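Local coordinates for exosome complex exonuclease RRP46 homolog (Oryza sativa Japonica Group, PDB 3HKM), which binds double-stranded DNA and single-stranded RNA, shows hydrolytic DNase and phosphorolytic RNase activity in vitro, and is probably a component of the exosome, at residues Pro23-Ala31 with Val40-Lys48. Sequence-based numbering, arbitrary orientation.
Sequences PLDRAHGSA and VLAAVYGPK
G46 lays its CA over one face of the H28 imidazole, 3.5 Å from the ring centroid, a CH-pi contact that needs a glycine because any CB would run into the ring; V44 O lies at that ring's edge. The Y45 ring receives R26 O at its edge, while A27 meets it obliquely, with A27 CA 3.5 Å from Y45 CE1. With CG anti to its carbonyl carbon (chi1 -61°), Y45 turns this ring back against the loop at A27 although its CB points away. Were Y45 an alanine, A27 CA and CB would probably lose the aromatic carbon they rest against, and R26 O the ring edge beside it. Farther along, L24 and L41 meet tip to tip, and L24 CD1 presses tightly on A43 CB at 3.5 Å, leaving little room for a larger side chain. S30 OG accepts the L24 N-H at 3.1 Å, pinning the loop to its strand. V44 N gives a 2.7 Å bond to G29 O, and A42 N likewise binds A31 O. On their face of the sheet, A42 and V44 pack on helix 115-130. V44 O takes G29 N and, weakly, H28 N: a classic beta bulge at the open end of the antiparallel hairpin 29-35/38-49 of the RNase PH fold.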
loop_
_atom_site.group_PDB
_atom_site.type_symbol
_atom_site.label_atom_id
_atom_site.label_comp_id
_atom_site.label_asym_id
_atom_site.label_seq_id
_atom_site.Cartn_x
_atom_site.Cartn_y
_atom_site.Cartn_z
ATOM N N PRO A 23 -1.628 -3.955 16.841
ATOM C CA PRO A 23 -0.797 -3.626 17.999
ATOM C C PRO A 23 -1.463 -2.561 18.880
ATOM O O PRO A 23 -1.285 -2.562 20.096
ATOM C CB PRO A 23 0.478 -3.056 17.361
ATOM C CG PRO A 23 0.425 -3.458 15.911
ATOM C CD PRO A 23 -1.007 -3.551 15.566
ATOM N N LEU A 24 -2.229 -1.666 18.264
ATOM C CA LEU A 24 -2.773 -0.507 18.970
ATOM C C LEU A 24 -4.106 -0.795 19.652
ATOM O O LEU A 24 -5.038 -1.287 19.026
ATOM C CB LEU A 24 -2.916 0.676 18.010
ATOM C CG LEU A 24 -1.617 1.166 17.371
ATOM C CD1 LEU A 24 -1.920 2.036 16.172
ATOM C CD2 LEU A 24 -0.758 1.913 18.393
ATOM N N ASP A 25 -4.191 -0.472 20.937
ATOM C CA ASP A 25 -5.406 -0.718 21.716
ATOM C C ASP A 25 -6.530 0.270 21.400
ATOM O O ASP A 25 -7.714 -0.072 21.505
ATOM C CB ASP A 25 -5.110 -0.664 23.220
ATOM C CG ASP A 25 -4.009 -1.617 23.643
ATOM O OD1 ASP A 25 -3.810 -2.656 22.979
ATOM O OD2 ASP A 25 -3.343 -1.329 24.657
ATOM N N ARG A 26 -6.158 1.493 21.021
ATOM C CA ARG A 26 -7.125 2.569 20.823
ATOM C C ARG A 26 -7.725 2.515 19.425
ATOM O O ARG A 26 -8.798 3.070 19.172
ATOM C CB ARG A 26 -6.458 3.929 21.036
ATOM C CG ARG A 26 -7.395 5.060 21.465
ATOM C CD ARG A 26 -7.930 4.846 22.884
ATOM N NE ARG A 26 -7.823 6.051 23.709
ATOM C CZ ARG A 26 -8.716 7.037 23.735
ATOM N NH1 ARG A 26 -9.802 6.987 22.973
ATOM N NH2 ARG A 26 -8.514 8.082 24.525
ATOM N N ALA A 27 -7.019 1.850 18.516
ATOM C CA ALA A 27 -7.443 1.774 17.129
ATOM C C ALA A 27 -8.534 0.718 16.972
ATOM O O ALA A 27 -8.564 -0.272 17.708
ATOM C CB ALA A 27 -6.257 1.452 16.249
ATOM N N HIS A 28 -9.444 0.937 16.031
ATOM C CA HIS A 28 -10.412 -0.098 15.696
ATOM C C HIS A 28 -9.704 -1.228 14.974
ATOM O O HIS A 28 -9.988 -2.400 15.190
ATOM C CB HIS A 28 -11.543 0.464 14.847
ATOM C CG HIS A 28 -12.543 1.245 15.632
ATOM N ND1 HIS A 28 -12.321 2.543 16.039
ATOM C CD2 HIS A 28 -13.771 0.912 16.093
ATOM C CE1 HIS A 28 -13.369 2.975 16.719
ATOM N NE2 HIS A 28 -14.265 2.005 16.762
ATOM N N GLY A 29 -8.759 -0.861 14.122
ATOM C CA GLY A 29 -7.941 -1.838 13.434
ATOM C C GLY A 29 -6.548 -1.294 13.206
ATOM O O GLY A 29 -6.381 -0.138 12.827
ATOM N N SER A 30 -5.538 -2.117 13.448
ATOM C CA SER A 30 -4.191 -1.716 13.089
ATOM C C SER A 30 -3.339 -2.883 12.592
ATOM O O SER A 30 -3.659 -4.046 12.809
ATOM C CB SER A 30 -3.513 -0.944 14.232
ATOM O OG SER A 30 -3.338 -1.728 15.397
ATOM N N ALA A 31 -2.256 -2.547 11.905
ATOM C CA ALA A 31 -1.353 -3.529 11.332
ATOM C C ALA A 31 0.043 -2.934 11.258
ATOM O O ALA A 31 0.238 -1.901 10.640
ATOM C CB ALA A 31 -1.824 -3.933 9.936
ATOM N N VAL A 40 6.015 -0.685 8.373
ATOM C CA VAL A 40 5.022 0.370 8.494
ATOM C C VAL A 40 3.963 0.007 9.543
ATOM O O VAL A 40 3.650 -1.170 9.727
ATOM C CB VAL A 40 4.337 0.569 7.117
ATOM C CG1 VAL A 40 2.843 0.765 7.270
ATOM C CG2 VAL A 40 5.005 1.697 6.308
ATOM N N LEU A 41 3.416 1.011 10.230
ATOM C CA LEU A 41 2.289 0.791 11.140
ATOM C C LEU A 41 1.033 1.519 10.664
ATOM O O LEU A 41 1.039 2.739 10.497
ATOM C CB LEU A 41 2.628 1.216 12.574
ATOM C CG LEU A 41 1.440 1.265 13.551
ATOM C CD1 LEU A 41 0.868 -0.131 13.789
ATOM C CD2 LEU A 41 1.824 1.910 14.879
ATOM N N ALA A 42 -0.040 0.759 10.459
ATOM C CA ALA A 42 -1.309 1.285 9.942
ATOM C C ALA A 42 -2.432 1.268 10.988
ATOM O O ALA A 42 -2.765 0.224 11.524
ATOM C CB ALA A 42 -1.738 0.495 8.703
ATOM N N ALA A 43 -3.020 2.429 11.264
ATOM C CA ALA A 43 -4.058 2.544 12.296
ATOM C C ALA A 43 -5.359 3.078 11.704
ATOM O O ALA A 43 -5.355 4.108 11.036
ATOM C CB ALA A 43 -3.582 3.448 13.440
ATOM N N VAL A 44 -6.466 2.378 11.950
ATOM C CA VAL A 44 -7.766 2.758 11.406
ATOM C C VAL A 44 -8.773 2.942 12.526
ATOM O O VAL A 44 -8.792 2.158 13.464
ATOM C CB VAL A 44 -8.317 1.691 10.454
ATOM C CG1 VAL A 44 -9.561 2.211 9.744
ATOM C CG2 VAL A 44 -7.250 1.270 9.449
ATOM N N TYR A 45 -9.624 3.958 12.423
ATOM C CA TYR A 45 -10.517 4.274 13.534
ATOM C C TYR A 45 -12.036 4.051 13.289
ATOM O O TYR A 45 -12.820 4.986 13.355
ATOM C CB TYR A 45 -10.165 5.665 14.089
ATOM C CG TYR A 45 -8.735 5.681 14.602
ATOM C CD1 TYR A 45 -8.429 5.209 15.869
ATOM C CD2 TYR A 45 -7.683 6.101 13.795
ATOM C CE1 TYR A 45 -7.121 5.182 16.337
ATOM C CE2 TYR A 45 -6.368 6.075 14.253
ATOM C CZ TYR A 45 -6.097 5.614 15.525
ATOM O OH TYR A 45 -4.802 5.586 15.996
ATOM N N GLY A 46 -12.425 2.790 13.037
ATOM C CA GLY A 46 -13.811 2.381 12.800
ATOM C C GLY A 46 -14.576 3.431 12.025
ATOM O O GLY A 46 -14.026 4.486 11.722
ATOM N N PRO A 47 -15.841 3.165 11.670
ATOM C CA PRO A 47 -16.510 4.316 11.063
ATOM C C PRO A 47 -17.069 5.227 12.157
ATOM O O PRO A 47 -17.852 4.761 12.990
ATOM C CB PRO A 47 -17.634 3.677 10.233
ATOM C CG PRO A 47 -17.343 2.191 10.226
ATOM C CD PRO A 47 -16.619 1.931 11.499
ATOM N N LYS A 48 -16.644 6.492 12.167
ATOM C CA LYS A 48 -17.073 7.460 13.178
ATOM C C LYS A 48 -18.136 8.436 12.633
ATOM O O LYS A 48 -17.913 9.099 11.621
ATOM C CB LYS A 48 -15.862 8.226 13.731
ATOM C CG LYS A 48 -16.221 9.314 14.747
ATOM C CD LYS A 48 -14.988 10.098 15.230
ATOM C CE LYS A 48 -15.376 11.149 16.266
ATOM N NZ LYS A 48 -14.184 11.798 16.876
#